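Local coordinates for protein UDP-N-Acetylenolpyruvylglucosamine Reductase (Thermus caldophilus, PDB 2GQT) that reduces UDP-N-acetylenolpyruvylglucosamine to UDP-N-acetylmuramate using NADPH and bound FAD, a step in building the peptidoglycan of the bacterial cell wall, at residues A[17-22]-A[240-245]; A[43-48]-A[60-65]; A[216-221]-A[252-257]. One frame throughout, in Å; residues are numbered along the deposited sequence.

Contacts 1 and 3 lie at the two ends of helix 244-257: residues 240-245 lead into its start and 252-257 lie toward its C-terminal end. Their centres are 20 Å apart. Contact 1 ties that helix to the loop between strands 5-10 and 22-28, and its G18 CA lies about 10 Å from the nearest FAD atom. Contact 2, nested in sequence inside the loop that contact 1 closes, is the one that touches the cofactor directly; its centre is 17 Å from that of contact 1 and 31 Å from that of contact 3. Contact 3 belongs to the C-terminal domain, where the side chain of V254 lies about 12 Å from that of C199, the probable proton donor.

Contact 1 of 3, residues A[17-22]-A[240-245]; sequences LGVGGP and GQARAK
The flat groups that V19 meets are two backbone peptides, R243-A244 and A242-R243, and the isopropyl group lies over a face of each. Above the first, V19 CB is 3.9 Å from A244 N; above the second, V19 CG1 stands 3.3 Å from A242 O. The site is the N-terminus of helix 244-257, with R243 at the N-cap, docked against the loop that links strands 5-10 and 22-28. The A244 and K245 N-H groups of this helix start are both taken by the carboxylate of D55, while R243 N bonds to D246 OD2, so the peptides under V19 are held by polar partners of their own.

Apolar contacts complete the seat. The chi1 of V19, -53°, sets CG1 opposite its own carbonyl carbon, and the two methyls then part: CG1 approaches A242 CB at 4.2 Å, whereas CG2 faces A244 CB at 3.9 Å. The side chains of V19 and A244 also both touch L52 of strand 51-53, which extends the patch beyond the two segments. Cutting V19 back to an alanine removes both methyls, which is likely to leave a gap over A242 and A244 at the helix start.

Direct polar bonding between the segments is absent, and the polar link runs through solvent. One water is within bonding distance of two carbonyls, although other acceptors nearby compete for its protons: its oxygen is 2.8 Å from G18 O and 2.8 Å from A242 O, and the directions from A242 O to the water and to V19 CG1 are nearly perpendicular.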
loop_
_atom_site.group_PDB
_atom_site.type_symbol
_atom_site.label_atom_id
_atom_site.label_comp_id
_atom_site.label_asym_id
_atom_site.label_seq_id
_atom_site.Cartn_x
_atom_site.Cartn_y
_atom_site.Cartn_z
ATOM N N LEU A 17 -5.205 -8.007 -4.445
ATOM C CA LEU A 17 -5.679 -9.361 -4.133
ATOM C C LEU A 17 -6.884 -9.812 -4.982
ATOM O O LEU A 17 -7.032 -10.995 -5.281
ATOM C CB LEU A 17 -6.002 -9.483 -2.641
ATOM C CG LEU A 17 -6.352 -10.859 -2.080
ATOM C CD1 LEU A 17 -5.280 -11.888 -2.422
ATOM C CD2 LEU A 17 -6.540 -10.769 -0.584
ATOM N N GLY A 18 -7.752 -8.875 -5.350
ATOM C CA GLY A 18 -8.883 -9.185 -6.227
ATOM C C GLY A 18 -10.091 -9.760 -5.519
ATOM O O GLY A 18 -10.870 -10.507 -6.121
ATOM N N VAL A 19 -10.250 -9.412 -4.245
ATOM C CA VAL A 19 -11.443 -9.761 -3.479
ATOM C C VAL A 19 -12.003 -8.489 -2.859
ATOM O O VAL A 19 -11.275 -7.516 -2.619
ATOM C CB VAL A 19 -11.195 -10.853 -2.374
ATOM C CG1 VAL A 19 -10.539 -12.084 -2.966
ATOM C CG2 VAL A 19 -10.371 -10.306 -1.218
ATOM N N GLY A 20 -13.308 -8.492 -2.632
ATOM C CA GLY A 20 -13.941 -7.378 -1.961
ATOM C C GLY A 20 -15.317 -7.070 -2.491
ATOM O O GLY A 20 -15.534 -7.016 -3.702
ATOM N N GLY A 21 -16.238 -6.855 -1.561
ATOM C CA GLY A 21 -17.626 -6.582 -1.885
ATOM C C GLY A 21 -17.925 -5.131 -2.210
ATOM O O GLY A 21 -17.005 -4.330 -2.487
ATOM N N PRO A 22 -19.227 -4.777 -2.201
ATOM C CA PRO A 22 -19.698 -3.460 -2.653
ATOM C C PRO A 22 -19.241 -2.278 -1.807
ATOM O O PRO A 22 -19.109 -2.386 -0.588
ATOM C CB PRO A 22 -21.230 -3.576 -2.574
ATOM C CG PRO A 22 -21.518 -5.016 -2.470
ATOM C CD PRO A 22 -20.348 -5.640 -1.787
ATOM N N GLY A 240 -8.207 -17.144 -9.219
ATOM C CA GLY A 240 -9.236 -16.739 -10.172
ATOM C C GLY A 240 -10.415 -16.032 -9.548
ATOM O O GLY A 240 -10.594 -14.828 -9.742
ATOM N N GLN A 241 -11.223 -16.776 -8.802
ATOM C CA GLN A 241 -12.435 -16.222 -8.218
ATOM C C GLN A 241 -12.489 -16.440 -6.711
ATOM O O GLN A 241 -13.546 -16.747 -6.157
ATOM C CB GLN A 241 -13.679 -16.808 -8.902
ATOM C CG GLN A 241 -13.912 -16.315 -10.329
ATOM C CD GLN A 241 -15.288 -16.672 -10.857
ATOM O OE1 GLN A 241 -16.047 -15.798 -11.273
ATOM N NE2 GLN A 241 -15.617 -17.960 -10.838
ATOM N N ALA A 242 -11.347 -16.261 -6.044
ATOM C CA ALA A 242 -11.304 -16.372 -4.590
ATOM C C ALA A 242 -12.307 -15.418 -3.965
ATOM O O ALA A 242 -12.505 -14.295 -4.447
ATOM C CB ALA A 242 -9.904 -16.086 -4.054
ATOM N N ARG A 243 -12.959 -15.883 -2.908
ATOM C CA ARG A 243 -13.736 -15.011 -2.053
ATOM C C ARG A 243 -12.878 -14.653 -0.853
ATOM O O ARG A 243 -11.988 -15.425 -0.471
ATOM C CB ARG A 243 -15.015 -15.705 -1.591
ATOM C CG ARG A 243 -16.003 -16.025 -2.710
ATOM C CD ARG A 243 -15.901 -17.472 -3.168
ATOM N NE ARG A 243 -16.437 -18.403 -2.173
ATOM C CZ ARG A 243 -17.708 -18.803 -2.117
ATOM N NH1 ARG A 243 -18.597 -18.358 -2.999
ATOM N NH2 ARG A 243 -18.096 -19.651 -1.174
ATOM N N ALA A 244 -13.141 -13.494 -0.254
ATOM C CA ALA A 244 -12.423 -13.094 0.954
ATOM C C ALA A 244 -12.559 -14.139 2.060
ATOM O O ALA A 244 -11.626 -14.346 2.833
ATOM C CB ALA A 244 -12.884 -11.731 1.442
ATOM N N LYS A 245 -13.715 -14.805 2.116
ATOM C CA LYS A 245 -13.963 -15.880 3.081
ATOM C C LYS A 245 -12.921 -17.000 2.976
ATOM O O LYS A 245 -12.471 -17.544 3.989
ATOM C CB LYS A 245 -15.385 -16.428 2.892
ATOM C CG LYS A 245 -15.654 -17.781 3.511
ATOM C CD LYS A 245 -17.115 -18.149 3.410
ATOM C CE LYS A 245 -17.530 -18.498 1.998
ATOM N NZ LYS A 245 -18.838 -19.216 2.021
HETATM O O HOH W 1 -11.688 -13.051 -6.815
#

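Contact 2 of 3, residues A[43-48]-A[60-65]; sequences RVLGNG and ERVIRL. With FAD (flavin-adenine dinucleotide), chain C.
R43 and E60 are joined by a salt bridge at one end of a parallel strand pair. With chi1 at -59°, the R43 chain leaves CB with CG next to the backbone N and then runs extended to NE, drawing steadily nearer E60: CG lies 4.1 Å and CD 3.8 Å from E60 OE1. NE donates the main bond, 2.7 Å to E60 OE1 with an N-H...O angle of 159°. This oxygen lies in the guanidinium plane, yet NE meets it from above the carboxylate plane, the two groups being turned 65° apart. Beyond CZ, NH2 adds a weak bond to the same OE1, and a water accepts weakly from NH2 and donates to E60 OE2. NH2 also bonds to P268 O, and W267 forms a cation-pi pair with the guanidinium.

The backbones hold the register. R43 N donates to R61 O, I63 N to R43 O at 2.8 Å, and L45 N to I63 O, alternating as in a parallel pair. L45 CB packs 3.6 Å from V62 CG1, and L45 CD2 lies alongside R64 CG. Past these bonds the chains part, and a water joins L45 O to L65 N.

There the chain from 44 to 48 turns to the cofactor. V44 O accepts from the ribose hydroxyl FAD O2B at 2.6 Å; G46 N and G48 N both donate to FAD O2A, and N47 N to FAD O1P. Main-chain N-H groups gripping the pyrophosphate from a glycine-containing loop after a parallel strand mark the dinucleotide site of this FAD_PCMH-type FAD-binding domain.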
loop_
_atom_site.group_PDB
_atom_site.type_symbol
_atom_site.label_atom_id
_atom_site.label_comp_id
_atom_site.label_asym_id
_atom_site.label_seq_id
_atom_site.Cartn_x
_atom_site.Cartn_y
_atom_site.Cartn_z
ATOM N N ARG A 43 -13.508 6.209 4.264
ATOM C CA ARG A 43 -12.214 5.542 4.252
ATOM C C ARG A 43 -11.478 6.053 3.016
ATOM O O ARG A 43 -12.113 6.528 2.074
ATOM C CB ARG A 43 -12.390 4.031 4.125
ATOM C CG ARG A 43 -13.198 3.376 5.234
ATOM C CD ARG A 43 -13.353 1.901 4.956
ATOM N NE ARG A 43 -14.306 1.275 5.863
ATOM C CZ ARG A 43 -13.985 0.435 6.839
ATOM N NH1 ARG A 43 -12.721 0.086 7.055
ATOM N NH2 ARG A 43 -14.945 -0.068 7.597
ATOM N N VAL A 44 -10.151 5.967 3.013
ATOM C CA VAL A 44 -9.371 6.327 1.828
ATOM C C VAL A 44 -8.798 5.061 1.204
ATOM O O VAL A 44 -8.223 4.202 1.887
ATOM C CB VAL A 44 -8.229 7.319 2.144
ATOM C CG1 VAL A 44 -7.525 7.764 0.862
ATOM C CG2 VAL A 44 -8.756 8.517 2.891
ATOM N N LEU A 45 -8.976 4.942 -0.105
ATOM C CA LEU A 45 -8.413 3.841 -0.862
ATOM C C LEU A 45 -7.231 4.332 -1.680
ATOM O O LEU A 45 -7.368 5.299 -2.448
ATOM C CB LEU A 45 -9.481 3.253 -1.785
ATOM C CG LEU A 45 -9.087 2.190 -2.808
ATOM C CD1 LEU A 45 -8.671 0.886 -2.134
ATOM C CD2 LEU A 45 -10.240 1.983 -3.775
ATOM N N GLY A 46 -6.081 3.676 -1.518
ATOM C CA GLY A 46 -4.910 3.944 -2.355
ATOM C C GLY A 46 -4.921 2.960 -3.511
ATOM O O GLY A 46 -5.946 2.776 -4.166
ATOM N N ASN A 47 -3.792 2.295 -3.738
ATOM C CA ASN A 47 -3.725 1.288 -4.791
ATOM C C ASN A 47 -4.301 -0.075 -4.388
ATOM O O ASN A 47 -4.257 -1.019 -5.171
ATOM C CB ASN A 47 -2.298 1.134 -5.313
ATOM C CG ASN A 47 -2.254 0.554 -6.713
ATOM O OD1 ASN A 47 -3.058 0.918 -7.577
ATOM N ND2 ASN A 47 -1.303 -0.340 -6.943
ATOM N N GLY A 48 -4.845 -0.174 -3.176
ATOM C CA GLY A 48 -5.473 -1.406 -2.721
ATOM C C GLY A 48 -4.514 -2.574 -2.564
ATOM O O GLY A 48 -4.957 -3.723 -2.652
ATOM N N GLU A 60 -19.070 2.838 4.382
ATOM C CA GLU A 60 -18.606 4.222 4.366
ATOM C C GLU A 60 -18.314 4.688 2.943
ATOM O O GLU A 60 -18.193 3.873 2.021
ATOM C CB GLU A 60 -17.348 4.397 5.226
ATOM C CG GLU A 60 -17.520 4.071 6.705
ATOM C CD GLU A 60 -17.368 2.597 7.026
ATOM O OE1 GLU A 60 -16.928 1.814 6.154
ATOM O OE2 GLU A 60 -17.693 2.219 8.173
ATOM N N ARG A 61 -18.203 6.002 2.772
ATOM C CA ARG A 61 -17.711 6.561 1.523
ATOM C C ARG A 61 -16.257 6.133 1.373
ATOM O O ARG A 61 -15.476 6.270 2.313
ATOM C CB ARG A 61 -17.801 8.078 1.548
ATOM C CG ARG A 61 -19.214 8.615 1.676
ATOM C CD ARG A 61 -19.189 10.123 1.658
ATOM N NE ARG A 61 -20.537 10.685 1.693
ATOM C CZ ARG A 61 -20.806 11.988 1.676
ATOM N NH1 ARG A 61 -19.823 12.878 1.633
ATOM N NH2 ARG A 61 -22.067 12.399 1.703
ATOM N N VAL A 62 -15.918 5.582 0.212
ATOM C CA VAL A 62 -14.536 5.201 -0.068
ATOM C C VAL A 62 -13.963 6.236 -1.034
ATOM O O VAL A 62 -14.447 6.381 -2.155
ATOM C CB VAL A 62 -14.439 3.762 -0.624
ATOM C CG1 VAL A 62 -13.000 3.416 -0.939
ATOM C CG2 VAL A 62 -14.986 2.772 0.394
ATOM N N ILE A 63 -12.959 6.974 -0.576
ATOM C CA ILE A 63 -12.396 8.096 -1.312
ATOM C C ILE A 63 -11.119 7.693 -2.046
ATOM O O ILE A 63 -10.213 7.088 -1.455
ATOM C CB ILE A 63 -12.102 9.275 -0.368
ATOM C CG1 ILE A 63 -13.401 9.795 0.260
ATOM C CG2 ILE A 63 -11.380 10.395 -1.104
ATOM C CD1 ILE A 63 -13.198 10.822 1.344
ATOM N N ARG A 64 -11.081 8.017 -3.336
ATOM C CA ARG A 64 -9.890 7.891 -4.183
ATOM C C ARG A 64 -9.439 9.291 -4.558
ATOM O O ARG A 64 -10.258 10.124 -4.957
ATOM C CB ARG A 64 -10.229 7.158 -5.487
ATOM C CG ARG A 64 -10.451 5.677 -5.392
ATOM C CD ARG A 64 -10.483 5.078 -6.789
ATOM N NE ARG A 64 -11.263 5.843 -7.770
ATOM C CZ ARG A 64 -11.288 5.558 -9.067
ATOM N NH1 ARG A 64 -10.577 4.535 -9.531
ATOM N NH2 ARG A 64 -12.021 6.279 -9.902
ATOM N N LEU A 65 -8.137 9.535 -4.473
ATOM C CA LEU A 65 -7.568 10.826 -4.825
ATOM C C LEU A 65 -7.046 10.813 -6.243
ATOM O O LEU A 65 -6.158 10.026 -6.581
ATOM C CB LEU A 65 -6.441 11.182 -3.861
ATOM C CG LEU A 65 -6.778 11.233 -2.371
ATOM C CD1 LEU A 65 -5.503 11.456 -1.590
ATOM C CD2 LEU A 65 -7.809 12.314 -2.057
HETATM P PA FAD C . -4.067 0.637 0.241
HETATM O O1A FAD C . -3.853 -0.818 0.284
HETATM O O2A FAD C . -5.037 1.220 -0.713
HETATM O O5B FAD C . -4.436 1.194 1.680
HETATM C C5B FAD C . -3.646 0.801 2.809
HETATM C C4B FAD C . -3.943 1.706 3.985
HETATM O O4B FAD C . -3.516 3.043 3.655
HETATM C C3B FAD C . -5.432 1.806 4.346
HETATM O O3B FAD C . -5.523 2.020 5.755
HETATM C C2B FAD C . -5.865 3.057 3.592
HETATM O O2B FAD C . -7.009 3.673 4.182
HETATM C C1B FAD C . -4.649 3.938 3.782
HETATM N N9A FAD C . -4.483 5.017 2.786
HETATM C C8A FAD C . -4.349 4.873 1.458
HETATM N N7A FAD C . -4.195 6.079 0.905
HETATM C C5A FAD C . -4.202 6.989 1.885
HETATM C C6A FAD C . -4.107 8.385 1.940
HETATM N N6A FAD C . -3.929 9.145 0.852
HETATM N N1A FAD C . -4.172 8.984 3.146
HETATM C C2A FAD C . -4.348 8.270 4.267
HETATM N N3A FAD C . -4.460 6.945 4.270
HETATM C C4A FAD C . -4.395 6.308 3.085
HETATM N N1 FAD C . 4.762 -3.139 1.704
HETATM C C2 FAD C . 5.987 -2.786 2.227
HETATM O O2 FAD C . 6.043 -2.079 3.223
HETATM N N3 FAD C . 7.157 -3.260 1.639
HETATM C C4 FAD C . 7.130 -4.067 0.508
HETATM O O4 FAD C . 8.189 -4.459 0.007
HETATM C C4X FAD C . 5.886 -4.409 -0.020
HETATM N N5 FAD C . 5.812 -5.225 -1.146
HETATM C C5X FAD C . 4.560 -5.509 -1.707
HETATM C C6 FAD C . 4.500 -6.270 -2.875
HETATM C C7 FAD C . 3.275 -6.561 -3.469
HETATM C C7M FAD C . 3.235 -7.389 -4.759
HETATM C C8 FAD C . 2.100 -6.088 -2.876
HETATM C C8M FAD C . 0.739 -6.403 -3.513
HETATM C C9 FAD C . 2.161 -5.336 -1.706
HETATM C C9A FAD C . 3.385 -5.037 -1.108
HETATM N N10 FAD C . 3.461 -4.278 0.072
HETATM C C10 FAD C . 4.713 -3.945 0.584
HETATM C "C1'" FAD C . 2.247 -3.838 0.807
HETATM C "C2'" FAD C . 1.674 -2.520 0.261
HETATM O "O2'" FAD C . 2.154 -2.267 -1.074
HETATM C "C3'" FAD C . 2.033 -1.319 1.137
HETATM O "O3'" FAD C . 1.474 -1.491 2.447
HETATM C "C4'" FAD C . 1.558 0.001 0.516
HETATM O "O4'" FAD C . 2.107 1.093 1.256
HETATM C "C5'" FAD C . 0.039 0.142 0.469
HETATM O "O5'" FAD C . -0.244 1.305 -0.309
HETATM P P FAD C . -1.600 1.379 -1.148
HETATM O O1P FAD C . -1.619 2.706 -1.794
HETATM O O2P FAD C . -1.802 0.167 -1.970
HETATM O O3P FAD C . -2.646 1.405 0.070
HETATM O O HOH W 2 -17.442 -0.415 8.710
HETATM O O HOH W 3 -6.359 7.632 -3.396
#

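Contact 3 of 3, residues A[216-221]-A[252-257]; sequences RGLKGL and RRVQEE
E257, L218 and R216 give up the most surface where the C-terminal part of helix 244-257 meets the connection that follows helix 209-215. That connection opens with a Schellman motif, in which G217 takes positive phi after the helix, and continues as a type II beta turn from L218 to L221, closed by L221 N bonding to L218 O. Together the two elements direct R216, L218 and L221 at the other helix within the C-terminal domain.

L218 is the apolar centre. Its chain is straight beyond CB, chi2 -178°, which carries CD1 out to the helix backbone: CD1 lies 4.2 Å from V254 CA and equally far from E257 CB, with V254 CG2 slightly further off. L218 and V254 both also touch I213 and I228, so this leucine belongs to a small hydrophobic cluster between helices 209-215 and 244-257 and strand 226-228.

E257 sets its CB against L218 CD1 and meets R216 through its backbone O and, by way of a water, its carboxylate. Direct bonding is modest: R216 NH1 gives a weak bond to E257 O, 3.0 Å long and bent to 130° at the hydrogen. Two waters reinforce it. One accepts from R216 NH2 and donates to E257 O; the other accepts from R216 NH1 and donates to E257 OE1. The opposite charges do not touch, since R216 NH1 and E257 OE1 remain 4.7 Å apart, and any attraction between them is probably tempered by the intervening water.

At the far end of the turn L221 meets R253. The arginine chain, bent at both chi2 and chi3, doubles back to cross the leucine at about a right angle, placing R253 NH2 3.8 Å from L221 CD1.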
loop_
_atom_site.group_PDB
_atom_site.type_symbol
_atom_site.label_atom_id
_atom_site.label_comp_id
_atom_site.label_asym_id
_atom_site.label_seq_id
_atom_site.Cartn_x
_atom_site.Cartn_y
_atom_site.Cartn_z
ATOM N N ARG A 216 7.048 -25.380 7.594
ATOM C CA ARG A 216 5.858 -26.081 8.060
ATOM C C ARG A 216 5.100 -26.783 6.932
ATOM O O ARG A 216 4.085 -27.427 7.175
ATOM C CB ARG A 216 4.927 -25.136 8.821
ATOM C CG ARG A 216 5.556 -24.512 10.054
ATOM C CD ARG A 216 6.266 -25.546 10.925
ATOM N NE ARG A 216 6.782 -24.940 12.145
ATOM C CZ ARG A 216 6.025 -24.626 13.189
ATOM N NH1 ARG A 216 4.723 -24.888 13.174
ATOM N NH2 ARG A 216 6.574 -24.058 14.253
ATOM N N GLY A 217 5.605 -26.656 5.707
ATOM C CA GLY A 217 5.050 -27.368 4.561
ATOM C C GLY A 217 3.742 -26.797 4.045
ATOM O O GLY A 217 2.996 -27.472 3.326
ATOM N N LEU A 218 3.458 -25.542 4.375
ATOM C CA LEU A 218 2.133 -24.992 4.087
ATOM C C LEU A 218 1.967 -24.431 2.676
ATOM O O LEU A 218 0.849 -24.194 2.243
ATOM C CB LEU A 218 1.717 -23.974 5.155
ATOM C CG LEU A 218 1.769 -24.473 6.604
ATOM C CD1 LEU A 218 1.287 -23.387 7.560
ATOM C CD2 LEU A 218 0.978 -25.770 6.806
ATOM N N LYS A 219 3.067 -24.244 1.949
ATOM C CA LYS A 219 2.965 -23.834 0.546
ATOM C C LYS A 219 2.061 -24.800 -0.202
ATOM O O LYS A 219 2.137 -26.023 0.003
ATOM C CB LYS A 219 4.332 -23.769 -0.121
ATOM C CG LYS A 219 5.209 -22.670 0.450
ATOM C CD LYS A 219 6.656 -22.809 0.028
ATOM C CE LYS A 219 6.951 -22.000 -1.206
ATOM N NZ LYS A 219 8.314 -22.244 -1.765
ATOM N N GLY A 220 1.187 -24.250 -1.041
ATOM C CA GLY A 220 0.286 -25.066 -1.839
ATOM C C GLY A 220 -1.052 -25.426 -1.221
ATOM O O GLY A 220 -1.917 -25.960 -1.911
ATOM N N LEU A 221 -1.235 -25.154 0.070
ATOM C CA LEU A 221 -2.541 -25.373 0.687
ATOM C C LEU A 221 -3.550 -24.399 0.104
ATOM O O LEU A 221 -3.252 -23.211 -0.070
ATOM C CB LEU A 221 -2.479 -25.260 2.203
ATOM C CG LEU A 221 -1.880 -26.468 2.930
ATOM C CD1 LEU A 221 -1.915 -26.236 4.424
ATOM C CD2 LEU A 221 -2.585 -27.778 2.587
ATOM N N ARG A 252 -6.501 -18.441 8.855
ATOM C CA ARG A 252 -6.737 -19.182 10.089
ATOM C C ARG A 252 -5.989 -20.515 10.102
ATOM O O ARG A 252 -5.482 -20.939 11.140
ATOM C CB ARG A 252 -8.230 -19.393 10.311
ATOM C CG ARG A 252 -8.972 -18.131 10.713
ATOM C CD ARG A 252 -10.352 -18.452 11.274
ATOM N NE ARG A 252 -11.150 -19.243 10.341
ATOM C CZ ARG A 252 -11.865 -18.739 9.338
ATOM N NH1 ARG A 252 -11.896 -17.429 9.118
ATOM N NH2 ARG A 252 -12.554 -19.550 8.551
ATOM N N ARG A 253 -5.902 -21.168 8.947
ATOM C CA ARG A 253 -5.163 -22.419 8.847
ATOM C C ARG A 253 -3.682 -22.223 9.158
ATOM O O ARG A 253 -3.081 -23.038 9.859
ATOM C CB ARG A 253 -5.352 -23.033 7.464
ATOM C CG ARG A 253 -6.772 -23.535 7.205
ATOM C CD ARG A 253 -6.929 -24.964 7.670
ATOM N NE ARG A 253 -6.291 -25.861 6.713
ATOM C CZ ARG A 253 -5.555 -26.909 7.047
ATOM N NH1 ARG A 253 -5.341 -27.186 8.333
ATOM N NH2 ARG A 253 -5.018 -27.663 6.093
ATOM N N VAL A 254 -3.103 -21.127 8.668
ATOM C CA VAL A 254 -1.709 -20.811 8.992
ATOM C C VAL A 254 -1.563 -20.532 10.486
ATOM O O VAL A 254 -0.624 -21.005 11.119
ATOM C CB VAL A 254 -1.144 -19.616 8.158
ATOM C CG1 VAL A 254 0.265 -19.226 8.631
ATOM C CG2 VAL A 254 -1.134 -19.955 6.678
ATOM N N GLN A 255 -2.505 -19.770 11.035
ATOM C CA GLN A 255 -2.455 -19.376 12.435
ATOM C C GLN A 255 -2.680 -20.544 13.403
ATOM O O GLN A 255 -2.274 -20.476 14.565
ATOM C CB GLN A 255 -3.434 -18.234 12.688
ATOM C CG GLN A 255 -3.007 -16.935 12.005
ATOM C CD GLN A 255 -4.015 -15.815 12.170
ATOM O OE1 GLN A 255 -5.217 -16.050 12.225
ATOM N NE2 GLN A 255 -3.516 -14.577 12.234
ATOM N N GLU A 256 -3.321 -21.619 12.936
ATOM C CA GLU A 256 -3.405 -22.861 13.728
ATOM C C GLU A 256 -1.996 -23.431 13.952
ATOM O O GLU A 256 -1.727 -24.028 14.998
ATOM C CB GLU A 256 -4.346 -23.892 13.070
ATOM C CG GLU A 256 -4.600 -25.153 13.900
ATOM C CD GLU A 256 -5.699 -26.032 13.335
ATOM O OE1 GLU A 256 -6.872 -25.585 13.295
ATOM O OE2 GLU A 256 -5.392 -27.180 12.951
ATOM N N GLU A 257 -1.091 -23.211 13.000
ATOM C CA GLU A 257 0.269 -23.770 13.037
ATOM C C GLU A 257 1.363 -22.844 13.544
ATOM O O GLU A 257 2.369 -23.315 14.091
ATOM C CB GLU A 257 0.689 -24.223 11.639
ATOM C CG GLU A 257 -0.202 -25.283 11.028
ATOM C CD GLU A 257 -0.361 -26.493 11.937
ATOM O OE1 GLU A 257 0.660 -27.098 12.313
ATOM O OE2 GLU A 257 -1.508 -26.831 12.259
HETATM O O HOH W 4 4.686 -22.790 16.009
HETATM O O HOH W 5 3.418 -26.949 11.573
#